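Local coordinates for putative sugar binding protein (PDB 3KEZ) that probably binds sugars or other nutrients at the outer membrane of Bacteroides vulgatus, as a calcium-binding member of the SusD family, at residues N71-K74 / D75-P78. Sequence-based numbering, arbitrary orientation. Where two conformers were deposited one is given.
Sequences NFTK and DNGP
Two backbone N-H groups converge on the hydroxyl of Thr-73. Asp-75 N reaches OG1 of Thr-73 at 2.8 Å, and Asn-76 N reaches the same OG1 at 3.0 Å. The hydroxyl stands between the backbone N and the carbonyl carbon of its own residue (chi1 74°), which points it at the amides that follow. The bond from Asp-75 N makes an ST turn, and the one from Asn-76 N adds a second grip. The carbonyl O of Thr-73 also takes two donors. Asn-76 N to Thr-73 O, 3.1 Å, closes a type I beta turn over Thr-73 to Asn-76, and Gly-77 N adds a weak, bent bond. The Asn-76 N-H is thus shared between both oxygens of Thr-73.

The side chain of Asn-76 bonds back to the backbone of Thr-73. Its OD1 accepts Thr-73 N at 2.8 Å along a nearly straight line, 174° at the hydrogen. The donor lies above the amide's carbonyl plane. Threonine and asparagine side chains thus reinforce the turn. OD1 of Asn-76 also sits at the edge of the Phe-72 ring, 3.5 Å from CD1 of Phe-72, with ring and amide planes 80° apart.

Past the turn, Pro-78 CD lies over the Phe-72 ring, 3.6 Å from its centroid, a CH-pi contact. Tyr-67 meets the ring edge-to-face, and Leu-440 touches both Phe-72 and Pro-78. With an alanine in place of Phe-72, Pro-78 CD would probably lose its aromatic face, and a gap is likely to open beside Tyr-67 and Leu-440.

Lys-437 NZ also holds Phe-72 O. Within the turn, the Thr-73/Asn-76 bonds and the Pro-78 contact brace the chain; Lys-74 and Asp-75 run side by side, beyond salt-bridge distance, and probably add little.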
loop_
_atom_site.group_PDB
_atom_site.type_symbol
_atom_site.label_atom_id
_atom_site.label_comp_id
_atom_site.label_asym_id
_atom_site.label_seq_id
_atom_site.Cartn_x
_atom_site.Cartn_y
_atom_site.Cartn_z
ATOM N N ASN A 71 -18.863 9.450 -0.249
ATOM C CA ASN A 71 -19.944 10.085 0.476
ATOM C C ASN A 71 -19.469 11.007 1.587
ATOM O O ASN A 71 -20.289 11.461 2.376
ATOM C CB ASN A 71 -20.844 8.995 1.093
ATOM C CG ASN A 71 -22.206 9.501 1.454
ATOM O OD1 ASN A 71 -22.810 10.239 0.687
ATOM N ND2 ASN A 71 -22.716 9.093 2.626
ATOM N N PHE A 72 -18.173 11.271 1.714
ATOM C CA PHE A 72 -17.710 12.130 2.821
ATOM C C PHE A 72 -17.786 13.616 2.492
ATOM O O PHE A 72 -17.682 14.026 1.314
ATOM C CB PHE A 72 -16.283 11.799 3.280
ATOM C CG PHE A 72 -16.143 10.457 3.984
ATOM C CD1 PHE A 72 -16.805 10.201 5.163
ATOM C CD2 PHE A 72 -15.322 9.481 3.461
ATOM C CE1 PHE A 72 -16.660 8.978 5.817
ATOM C CE2 PHE A 72 -15.175 8.272 4.107
ATOM C CZ PHE A 72 -15.844 8.020 5.286
ATOM N N THR A 73 -17.977 14.410 3.542
ATOM C CA THR A 73 -18.007 15.868 3.462
ATOM C C THR A 73 -16.923 16.410 4.365
ATOM O O THR A 73 -16.358 15.677 5.181
ATOM C CB THR A 73 -19.316 16.510 4.017
ATOM O OG1 THR A 73 -19.309 16.436 5.446
ATOM C CG2 THR A 73 -20.582 15.859 3.461
ATOM N N LYS A 74 -16.657 17.712 4.270
ATOM C CA LYS A 74 -15.694 18.303 5.219
ATOM C C LYS A 74 -16.156 18.150 6.673
ATOM O O LYS A 74 -15.359 18.189 7.606
ATOM C CB LYS A 74 -15.397 19.768 4.877
ATOM C CG LYS A 74 -16.336 20.812 5.443
ATOM C CD LYS A 74 -17.614 20.931 4.690
ATOM C CE LYS A 74 -18.359 22.178 5.118
ATOM N NZ LYS A 74 -17.627 23.351 4.612
ATOM N N ASP A 75 -17.449 18.010 6.887
ATOM C CA ASP A 75 -17.922 17.955 8.245
ATOM C C ASP A 75 -17.882 16.532 8.785
ATOM O O ASP A 75 -17.817 16.346 9.989
ATOM C CB ASP A 75 -19.307 18.589 8.360
ATOM C CG ASP A 75 -19.265 20.115 8.171
ATOM O OD1 ASP A 75 -18.431 20.792 8.806
ATOM O OD2 ASP A 75 -20.047 20.640 7.369
ATOM N N ASN A 76 -17.886 15.511 7.929
ATOM C CA ASN A 76 -17.920 14.147 8.471
ATOM C C ASN A 76 -16.796 13.232 8.040
ATOM O O ASN A 76 -16.778 12.051 8.379
ATOM C CB ASN A 76 -19.259 13.503 8.187
ATOM C CG ASN A 76 -19.451 13.200 6.751
ATOM O OD1 ASN A 76 -18.499 13.158 5.974
ATOM N ND2 ASN A 76 -20.698 12.987 6.366
ATOM N N GLY A 77 -15.843 13.772 7.307
ATOM C CA GLY A 77 -14.755 12.969 6.804
ATOM C C GLY A 77 -13.935 12.363 7.918
ATOM O O GLY A 77 -13.828 12.953 9.004
ATOM N N PRO A 78 -13.315 11.194 7.656
ATOM C CA PRO A 78 -12.531 10.536 8.694
ATOM C C PRO A 78 -11.284 11.318 9.086
ATOM O O PRO A 78 -10.733 12.071 8.262
ATOM C CB PRO A 78 -12.095 9.231 8.025
ATOM C CG PRO A 78 -12.010 9.557 6.621
ATOM C CD PRO A 78 -13.138 10.533 6.350
#